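Local structure of xyloglucan-specific endo-beta-1,4-glucanase BoGH5A (Bacteroides ovatus, 3ZMR) at residues R15-A21 with I87-L93; G162-F168 with K444-R448; P273-Y278 with K315-H319. The protein cleaves the beta-1,4-linked glucan backbone of xyloglucan from within the chain, with retention of anomeric configuration, releasing xyloglucan oligosaccharides. All coordinates share one frame; numbering follows the deposited sequence.

Interaction 1 (R15-A21 with I87-L93); sequences RNLEFDA and INVKQSL
N16 and N88 stand side by side on two parallel strands of the N-terminal BACON domain, where 16-19 forms the outer strand of a mixed sheet and pairs with 85-91. Their amide planes are turned 32° apart, and N88 ND2 donates to N16 OD1 over 2.8 Å in a nearly straight bond that stays in the plane of the N88 amide. On the same exposed face E18 and K90 also run alongside each other. The E18 chain, bent at chi2 (-91°), brings OE1 against K90 CD at 3.7 Å, while the charged ends remain too far apart for a salt bridge.

The other face is buried and largely apolar, with Q91 its polar member. L17 rests its CG 3.9 Å from I87 CG2, and the F19 ring crosses V89 at a slant, with CD1 3.8 Å from V89 CG1. I60 packs on both L17 and F19.

The backbones pair in parallel, L17 N donating to N88 O and K90 N to L17 O. Beyond the strands, a water links A21 N, S92 OG and L93 O. The extended side chain of Q91 carries its amide to the end of strand 16-19, where OE1 accepts from R71 and NE2 also donates to E63 O. Across the contact Q91 NE2 donates to D20 O, 2.9 Å away and almost in the amide plane.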
loop_
_atom_site.group_PDB
_atom_site.type_symbol
_atom_site.label_atom_id
_atom_site.label_comp_id
_atom_site.label_asym_id
_atom_site.label_seq_id
_atom_site.Cartn_x
_atom_site.Cartn_y
_atom_site.Cartn_z
ATOM N N ARG A 15 6.119 -8.184 -38.765
ATOM C CA ARG A 15 6.327 -6.857 -39.350
ATOM C C ARG A 15 5.474 -5.771 -38.668
ATOM O O ARG A 15 5.752 -4.565 -38.780
ATOM C CB ARG A 15 6.014 -6.888 -40.844
ATOM C CG ARG A 15 6.876 -7.850 -41.649
ATOM C CD ARG A 15 8.311 -7.392 -41.732
ATOM N NE ARG A 15 9.089 -8.201 -42.681
ATOM C CZ ARG A 15 9.417 -7.832 -43.917
ATOM N NH1 ARG A 15 9.036 -6.649 -44.397
ATOM N NH2 ARG A 15 10.151 -8.639 -44.677
ATOM N N ASN A 16 4.446 -6.222 -37.958
ATOM C CA ASN A 16 3.510 -5.324 -37.284
ATOM C C ASN A 16 3.146 -5.888 -35.919
ATOM O O ASN A 16 2.224 -6.682 -35.783
ATOM C CB ASN A 16 2.254 -5.105 -38.136
ATOM C CG ASN A 16 2.575 -4.455 -39.470
ATOM O OD1 ASN A 16 2.740 -3.228 -39.566
ATOM N ND2 ASN A 16 2.702 -5.278 -40.500
ATOM N N LEU A 17 3.916 -5.475 -34.923
ATOM C CA LEU A 17 3.757 -5.985 -33.562
ATOM C C LEU A 17 2.803 -5.094 -32.746
ATOM O O LEU A 17 2.823 -3.854 -32.859
ATOM C CB LEU A 17 5.126 -6.036 -32.865
ATOM C CG LEU A 17 6.218 -6.880 -33.536
ATOM C CD1 LEU A 17 7.528 -6.773 -32.773
ATOM C CD2 LEU A 17 5.799 -8.337 -33.763
ATOM N N GLU A 18 2.057 -5.749 -31.865
ATOM C CA GLU A 18 1.061 -5.111 -30.998
ATOM C C GLU A 18 1.310 -5.541 -29.553
ATOM O O GLU A 18 1.356 -6.749 -29.270
ATOM C CB GLU A 18 -0.369 -5.529 -31.405
ATOM C CG GLU A 18 -0.709 -5.330 -32.872
ATOM C CD GLU A 18 -1.318 -3.982 -33.206
ATOM O OE1 GLU A 18 -1.792 -3.270 -32.297
ATOM O OE2 GLU A 18 -1.329 -3.639 -34.406
ATOM N N PHE A 19 1.380 -4.538 -28.658
ATOM C CA PHE A 19 1.574 -4.764 -27.225
ATOM C C PHE A 19 0.448 -4.058 -26.457
ATOM O O PHE A 19 -0.012 -2.972 -26.841
ATOM C CB PHE A 19 2.911 -4.197 -26.767
ATOM C CG PHE A 19 4.126 -4.911 -27.312
ATOM C CD1 PHE A 19 4.616 -4.646 -28.579
ATOM C CD2 PHE A 19 4.817 -5.811 -26.528
ATOM C CE1 PHE A 19 5.757 -5.296 -29.052
ATOM C CE2 PHE A 19 5.934 -6.470 -26.985
ATOM C CZ PHE A 19 6.419 -6.205 -28.246
ATOM N N ASP A 20 0.022 -4.651 -25.348
ATOM C CA ASP A 20 -0.856 -3.911 -24.431
ATOM C C ASP A 20 0.010 -2.977 -23.536
ATOM O O ASP A 20 1.246 -2.886 -23.684
ATOM C CB ASP A 20 -1.825 -4.839 -23.671
ATOM C CG ASP A 20 -1.163 -5.725 -22.669
ATOM O OD1 ASP A 20 -0.050 -5.421 -22.222
ATOM O OD2 ASP A 20 -1.800 -6.735 -22.311
ATOM N N ALA A 21 -0.653 -2.273 -22.627
ATOM C CA ALA A 21 -0.006 -1.240 -21.826
ATOM C C ALA A 21 0.986 -1.765 -20.780
ATOM O O ALA A 21 1.798 -1.004 -20.270
ATOM C CB ALA A 21 -1.045 -0.396 -21.128
ATOM N N ILE A 87 10.077 -2.796 -38.853
ATOM C CA ILE A 87 8.947 -3.383 -38.142
ATOM C C ILE A 87 8.190 -2.284 -37.382
ATOM O O ILE A 87 8.779 -1.441 -36.738
ATOM C CB ILE A 87 9.473 -4.444 -37.136
ATOM C CG1 ILE A 87 10.159 -5.600 -37.873
ATOM C CG2 ILE A 87 8.361 -4.919 -36.197
ATOM C CD1 ILE A 87 11.028 -6.491 -36.992
ATOM N N ASN A 88 6.867 -2.303 -37.496
ATOM C CA ASN A 88 6.006 -1.405 -36.717
ATOM C C ASN A 88 5.738 -2.019 -35.335
ATOM O O ASN A 88 5.495 -3.225 -35.237
ATOM C CB ASN A 88 4.652 -1.184 -37.411
ATOM C CG ASN A 88 4.768 -0.358 -38.698
ATOM O OD1 ASN A 88 5.342 0.734 -38.709
ATOM N ND2 ASN A 88 4.225 -0.899 -39.789
ATOM N N VAL A 89 5.773 -1.162 -34.310
ATOM C CA VAL A 89 5.374 -1.498 -32.946
ATOM C C VAL A 89 4.323 -0.512 -32.451
ATOM O O VAL A 89 4.542 0.707 -32.455
ATOM C CB VAL A 89 6.585 -1.476 -31.982
ATOM C CG1 VAL A 89 6.153 -1.800 -30.549
ATOM C CG2 VAL A 89 7.636 -2.462 -32.468
ATOM N N LYS A 90 3.197 -1.060 -32.011
ATOM C CA LYS A 90 2.105 -0.251 -31.453
ATOM C C LYS A 90 1.822 -0.783 -30.052
ATOM O O LYS A 90 1.653 -1.984 -29.855
ATOM C CB LYS A 90 0.838 -0.363 -32.299
ATOM C CG LYS A 90 -0.322 0.505 -31.808
ATOM C CD LYS A 90 -1.553 0.363 -32.697
ATOM C CE LYS A 90 -1.311 0.888 -34.096
ATOM N NZ LYS A 90 -2.520 0.693 -34.947
ATOM N N GLN A 91 1.756 0.136 -29.103
ATOM C CA GLN A 91 1.424 -0.180 -27.718
ATOM C C GLN A 91 0.193 0.626 -27.267
ATOM O O GLN A 91 0.183 1.845 -27.349
ATOM C CB GLN A 91 2.598 0.094 -26.794
ATOM C CG GLN A 91 2.297 -0.349 -25.374
ATOM C CD GLN A 91 3.446 -0.170 -24.399
ATOM O OE1 GLN A 91 4.283 0.732 -24.537
ATOM N NE2 GLN A 91 3.454 -1.008 -23.345
ATOM N N SER A 92 -0.818 -0.083 -26.770
ATOM C CA SER A 92 -2.061 0.550 -26.341
ATOM C C SER A 92 -1.946 1.254 -25.001
ATOM O O SER A 92 -0.986 1.065 -24.251
ATOM C CB SER A 92 -3.243 -0.408 -26.374
ATOM O OG SER A 92 -3.000 -1.530 -25.596
ATOM N N LEU A 93 -2.915 2.134 -24.746
ATOM C CA LEU A 93 -3.047 2.795 -23.454
ATOM C C LEU A 93 -3.623 1.812 -22.429
ATOM O O LEU A 93 -4.179 0.768 -22.785
ATOM C CB LEU A 93 -3.891 4.076 -23.565
ATOM C CG LEU A 93 -5.280 4.027 -24.178
ATOM C CD1 LEU A 93 -6.300 3.397 -23.261
ATOM C CD2 LEU A 93 -5.707 5.450 -24.502
HETATM O O HOH W 1 -3.609 -2.104 -22.800
#

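Interaction 2 (G162-F168 with K444-R448); sequences GIKAAGF and KLFDR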
loop_
_atom_site.group_PDB
_atom_site.type_symbol
_atom_site.label_atom_id
_atom_site.label_comp_id
_atom_site.label_asym_id
_atom_site.label_seq_id
_atom_site.Cartn_x
_atom_site.Cartn_y
_atom_site.Cartn_z
ATOM N N GLY A 162 -15.393 10.586 19.407
ATOM C CA GLY A 162 -14.286 10.897 20.319
ATOM C C GLY A 162 -12.979 11.080 19.580
ATOM O O GLY A 162 -12.167 11.960 19.891
ATOM N N ILE A 163 -12.748 10.217 18.584
ATOM C CA ILE A 163 -11.558 10.331 17.720
ATOM C C ILE A 163 -11.514 11.698 17.039
ATOM O O ILE A 163 -10.481 12.403 17.066
ATOM C CB ILE A 163 -11.487 9.154 16.720
ATOM C CG1 ILE A 163 -11.161 7.841 17.457
ATOM C CG2 ILE A 163 -10.484 9.419 15.585
ATOM C CD1 ILE A 163 -11.432 6.614 16.595
ATOM N N LYS A 164 -12.636 12.086 16.428
ATOM C CA LYS A 164 -12.724 13.386 15.775
ATOM C C LYS A 164 -12.517 14.546 16.746
ATOM O O LYS A 164 -11.765 15.475 16.485
ATOM C CB LYS A 164 -14.060 13.516 15.075
ATOM C CG LYS A 164 -14.283 14.820 14.314
ATOM C CD LYS A 164 -13.565 14.855 12.984
ATOM C CE LYS A 164 -13.731 16.214 12.313
ATOM N NZ LYS A 164 -13.071 16.218 11.002
ATOM N N ALA A 165 -13.166 14.442 17.907
ATOM C CA ALA A 165 -13.094 15.495 18.918
ATOM C C ALA A 165 -11.689 15.738 19.466
ATOM O O ALA A 165 -11.328 16.869 19.802
ATOM C CB ALA A 165 -14.066 15.186 20.045
ATOM N N ALA A 166 -10.873 14.693 19.498
ATOM C CA ALA A 166 -9.496 14.784 19.986
ATOM C C ALA A 166 -8.556 15.458 18.977
ATOM O O ALA A 166 -7.416 15.784 19.299
ATOM C CB ALA A 166 -9.002 13.391 20.314
ATOM N N GLY A 167 -9.017 15.640 17.743
ATOM C CA GLY A 167 -8.202 16.313 16.725
ATOM C C GLY A 167 -7.682 15.437 15.598
ATOM O O GLY A 167 -6.892 15.880 14.777
ATOM N N PHE A 168 -8.167 14.204 15.533
ATOM C CA PHE A 168 -7.817 13.298 14.435
ATOM C C PHE A 168 -8.799 13.489 13.297
ATOM O O PHE A 168 -9.994 13.634 13.521
ATOM C CB PHE A 168 -7.845 11.857 14.889
ATOM C CG PHE A 168 -6.832 11.548 15.936
ATOM C CD1 PHE A 168 -5.514 11.388 15.583
ATOM C CD2 PHE A 168 -7.182 11.458 17.279
ATOM C CE1 PHE A 168 -4.560 11.095 16.526
ATOM C CE2 PHE A 168 -6.214 11.157 18.231
ATOM C CZ PHE A 168 -4.908 10.975 17.855
ATOM N N LYS A 444 -3.719 1.892 23.805
ATOM C CA LYS A 444 -4.874 2.545 23.218
ATOM C C LYS A 444 -4.962 4.042 23.596
ATOM O O LYS A 444 -4.491 4.464 24.681
ATOM C CB LYS A 444 -6.159 1.801 23.589
ATOM C CG LYS A 444 -6.642 2.070 25.010
ATOM C CD LYS A 444 -7.702 1.064 25.447
ATOM C CE LYS A 444 -8.239 1.438 26.823
ATOM N NZ LYS A 444 -9.210 0.431 27.326
ATOM N N LEU A 445 -5.569 4.843 22.706
ATOM C CA LEU A 445 -5.760 6.257 22.991
ATOM C C LEU A 445 -7.115 6.566 23.598
ATOM O O LEU A 445 -7.278 7.560 24.302
ATOM C CB LEU A 445 -5.540 7.099 21.752
ATOM C CG LEU A 445 -4.183 6.978 21.093
ATOM C CD1 LEU A 445 -4.185 7.867 19.857
ATOM C CD2 LEU A 445 -3.024 7.347 22.039
ATOM N N PHE A 446 -8.076 5.686 23.315
ATOM C CA PHE A 446 -9.483 5.894 23.697
ATOM C C PHE A 446 -10.066 4.652 24.379
ATOM O O PHE A 446 -9.646 3.533 24.138
ATOM C CB PHE A 446 -10.364 6.217 22.457
ATOM C CG PHE A 446 -9.929 7.442 21.740
ATOM C CD1 PHE A 446 -10.370 8.695 22.144
ATOM C CD2 PHE A 446 -9.029 7.358 20.694
ATOM C CE1 PHE A 446 -9.905 9.837 21.516
ATOM C CE2 PHE A 446 -8.574 8.506 20.068
ATOM C CZ PHE A 446 -8.984 9.739 20.502
ATOM N N ASP A 447 -11.063 4.886 25.228
ATOM C CA ASP A 447 -11.935 3.822 25.675
ATOM C C ASP A 447 -12.830 3.416 24.493
ATOM O O ASP A 447 -13.572 4.243 23.956
ATOM C CB ASP A 447 -12.816 4.277 26.821
ATOM C CG ASP A 447 -13.481 3.130 27.486
ATOM O OD1 ASP A 447 -14.409 2.562 26.913
ATOM O OD2 ASP A 447 -13.060 2.758 28.571
ATOM N N ARG A 448 -12.740 2.156 24.071
ATOM C CA ARG A 448 -13.535 1.713 22.902
ATOM C C ARG A 448 -15.044 1.755 23.115
ATOM O O ARG A 448 -15.828 1.938 22.182
ATOM C CB ARG A 448 -13.126 0.319 22.458
ATOM C CG ARG A 448 -11.732 0.180 21.874
ATOM C CD ARG A 448 -11.518 1.073 20.651
ATOM N NE ARG A 448 -10.266 0.774 19.987
ATOM C CZ ARG A 448 -10.068 -0.258 19.181
ATOM N NH1 ARG A 448 -11.065 -1.066 18.826
ATOM N NH2 ARG A 448 -8.861 -0.448 18.679
#
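F446 pushes its ring into the C-terminal end of helix 157-165, where I163, A166 and F168 receive it. The loop that carries it leads from the last barrel strand, 433-436, to helix 456-471 in the GH5 catalytic domain.

One CH-pi contact comes over the ring face: I163 CG1 lies 4.1 Å from the F446 centroid, 25° off the normal and shifted toward the rim. The two side chains cross at about a right angle.

Apolar contacts take the ring edge. A166 CB approaches F446 CZ in the ring plane at 3.7 Å, and F168 CE2 reaches the same CZ at 3.9 Å as the two side chains slide past each other in opposite directions. L445 CD1 adds a contact to F168 CZ at 3.8 Å, and I462 of helix 456-471 touches both L445 and F168.

In the backbone, G167 closes the helix in a Schellman motif with positive phi (110°), and F168 then turns toward the loop. G162 O, 3.5 Å from F446 CE1, already accepts from A166 N. D438, among other loop partners, accepts from L445 N and salt-bridges R448.

With no polar bond between the two segments, the joint probably relies on close apolar packing.

Interaction 3 (P273-Y278 with K315-H319); sequences PTEENY and KAVAH. With EDO (1,2-ethanediol), chain G.
Y278 and H319 lay their rings flat on each other, and this face-to-face stack carries the contact between the first turn of helix 275-293 and the last of helix 313-319. The centroids are 3.6 Å apart and the planes only 10° from parallel. The rings are slightly displaced, H319 CG lying over the centre of the tyrosine ring. H319 CB adds a CH-pi contact to the same face, 17° off the ring normal. On the opposite face of the imidazole A318 CB lies toward the rim, and Y309 meets Y278 edge-to-face.

Van der Waals contacts extend the patch through the K315 methylenes. They pass the phenol end, with CG 3.6 Å from Y278 OH, and the chain stays extended through chi3 (178°), which carries CE to 3.7 Å from CG of P273. Replacing Y278 by an alanine removes the stacking partner, which would probably leave H319 freer to turn and K315 without the phenol it passes.

Polar bonds take the imidazole edge. H319 ND1 and E275 OE1 share a water, 2.7 Å from ND1, while H319 NE2 is hydrogen-bonded to O2 of an ethanediol at 2.8 Å, probably a guest from the crystallisation liquor.

Within 273-278, N277 N donates to T274 OG1 at 3.1 Å and T274 N to N277 OD1, the reciprocal pair of a capping box. Such a box marks a helix N-terminus; here it starts the helix after the fourth barrel strand, whose first turn meets the end of the helix after the fifth, on the outside of the TIM barrel.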
loop_
_atom_site.group_PDB
_atom_site.type_symbol
_atom_site.label_atom_id
_atom_site.label_comp_id
_atom_site.label_asym_id
_atom_site.label_seq_id
_atom_site.Cartn_x
_atom_site.Cartn_y
_atom_site.Cartn_z
ATOM N N PRO A 273 14.111 -10.544 0.220
ATOM C CA PRO A 273 13.223 -10.822 -0.912
ATOM C C PRO A 273 13.939 -10.765 -2.260
ATOM O O PRO A 273 14.949 -10.053 -2.425
ATOM C CB PRO A 273 12.169 -9.695 -0.812
ATOM C CG PRO A 273 12.177 -9.343 0.633
ATOM C CD PRO A 273 13.628 -9.401 1.011
ATOM N N THR A 274 13.368 -11.469 -3.216
ATOM C CA THR A 274 13.957 -11.623 -4.541
ATOM C C THR A 274 13.228 -10.747 -5.549
ATOM O O THR A 274 12.153 -10.223 -5.253
ATOM C CB THR A 274 13.787 -13.065 -5.006
ATOM O OG1 THR A 274 12.382 -13.343 -5.153
ATOM C CG2 THR A 274 14.408 -14.052 -3.999
ATOM N N GLU A 275 13.789 -10.608 -6.743
ATOM C CA GLU A 275 13.121 -9.864 -7.793
ATOM C C GLU A 275 11.741 -10.451 -8.133
ATOM O O GLU A 275 10.765 -9.693 -8.370
ATOM C CB GLU A 275 14.049 -9.692 -8.997
ATOM C CG GLU A 275 15.192 -8.689 -8.754
ATOM C CD GLU A 275 14.755 -7.306 -8.222
ATOM O OE1 GLU A 275 13.742 -6.721 -8.686
ATOM O OE2 GLU A 275 15.447 -6.769 -7.326
ATOM N N GLU A 276 11.626 -11.778 -8.079
ATOM C CA GLU A 276 10.338 -12.452 -8.239
ATOM C C GLU A 276 9.330 -11.960 -7.175
ATOM O O GLU A 276 8.185 -11.628 -7.499
ATOM C CB GLU A 276 10.499 -13.976 -8.151
ATOM C CG GLU A 276 9.202 -14.740 -8.080
ATOM C CD GLU A 276 9.374 -16.237 -7.904
ATOM O OE1 GLU A 276 10.425 -16.665 -7.399
ATOM O OE2 GLU A 276 8.439 -16.993 -8.230
ATOM N N ASN A 277 9.763 -11.927 -5.915
ATOM C CA ASN A 277 8.889 -11.482 -4.847
ATOM C C ASN A 277 8.377 -10.040 -5.064
ATOM O O ASN A 277 7.170 -9.754 -4.892
ATOM C CB ASN A 277 9.558 -11.530 -3.489
ATOM C CG ASN A 277 10.023 -12.919 -3.058
ATOM O OD1 ASN A 277 11.036 -12.989 -2.355
ATOM N ND2 ASN A 277 9.291 -13.998 -3.389
ATOM N N TYR A 278 9.276 -9.125 -5.437
ATOM C CA TYR A 278 8.850 -7.737 -5.720
ATOM C C TYR A 278 7.917 -7.637 -6.922
ATOM O O TYR A 278 6.949 -6.875 -6.911
ATOM C CB TYR A 278 10.036 -6.797 -5.849
ATOM C CG TYR A 278 10.866 -6.676 -4.599
ATOM C CD1 TYR A 278 10.339 -6.194 -3.413
ATOM C CD2 TYR A 278 12.203 -7.067 -4.608
ATOM C CE1 TYR A 278 11.110 -6.096 -2.274
ATOM C CE2 TYR A 278 12.995 -6.958 -3.474
ATOM C CZ TYR A 278 12.428 -6.493 -2.295
ATOM O OH TYR A 278 13.180 -6.347 -1.141
ATOM N N LYS A 315 12.397 -0.773 1.440
ATOM C CA LYS A 315 11.936 -1.562 0.294
ATOM C C LYS A 315 11.032 -0.764 -0.657
ATOM O O LYS A 315 10.971 -1.052 -1.866
ATOM C CB LYS A 315 11.296 -2.883 0.721
ATOM C CG LYS A 315 12.287 -3.880 1.328
ATOM C CD LYS A 315 11.602 -5.120 1.862
ATOM C CE LYS A 315 12.594 -6.121 2.418
ATOM N NZ LYS A 315 13.288 -5.623 3.621
ATOM N N ALA A 316 10.293 0.200 -0.110
ATOM C CA ALA A 316 9.503 1.102 -0.973
ATOM C C ALA A 316 10.438 1.875 -1.897
ATOM O O ALA A 316 10.279 1.900 -3.124
ATOM C CB ALA A 316 8.667 2.070 -0.136
ATOM N N VAL A 317 11.422 2.524 -1.295
ATOM C CA VAL A 317 12.361 3.350 -2.024
ATOM C C VAL A 317 13.080 2.524 -3.090
ATOM O O VAL A 317 13.269 2.976 -4.221
ATOM C CB VAL A 317 13.369 4.004 -1.059
ATOM C CG1 VAL A 317 14.491 4.713 -1.808
ATOM C CG2 VAL A 317 12.661 5.000 -0.136
ATOM N N ALA A 318 13.479 1.300 -2.739
ATOM C CA ALA A 318 14.283 0.462 -3.653
ATOM C C ALA A 318 13.460 -0.302 -4.700
ATOM O O ALA A 318 13.962 -0.615 -5.790
ATOM C CB ALA A 318 15.143 -0.515 -2.842
ATOM N N HIS A 319 12.218 -0.655 -4.377
ATOM C CA HIS A 319 11.491 -1.635 -5.194
ATOM C C HIS A 319 10.037 -1.347 -5.546
ATOM O O HIS A 319 9.455 -2.065 -6.363
ATOM C CB HIS A 319 11.532 -3.015 -4.514
ATOM C CG HIS A 319 12.911 -3.474 -4.165
ATOM N ND1 HIS A 319 13.800 -3.913 -5.114
ATOM C CD2 HIS A 319 13.542 -3.577 -2.970
ATOM C CE1 HIS A 319 14.929 -4.256 -4.521
ATOM N NE2 HIS A 319 14.791 -4.073 -3.217
HETATM C C1 EDO G . 15.469 -2.864 -0.137
HETATM O O1 EDO G . 15.678 -2.427 1.200
HETATM C C2 EDO G . 16.139 -4.199 -0.474
HETATM O O2 EDO G . 17.040 -4.067 -1.574
HETATM O O HOH W 2 13.307 -4.077 -7.741
#

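In the fold
Interaction 1 belongs to the BACON domain, whereas interactions 2 and 3 both sit in the barrel domain, on opposite sides of the chain's centre with their own centres about 36 Å apart. No structural element is shared among the three. Interaction 2 is the buried one and almost wholly apolar, without hydrogen bonds across its segments; it joins the helix after the first barrel strand to the loop after the eighth, the two ends of the strand order. Interaction 3 lies at the surface, where aromatic stacking is supplemented by water. Interaction 1 is partly buried and, unlike the others, rests on strand-to-strand backbone bonds, with one polar, exposed face and one largely apolar, buried face.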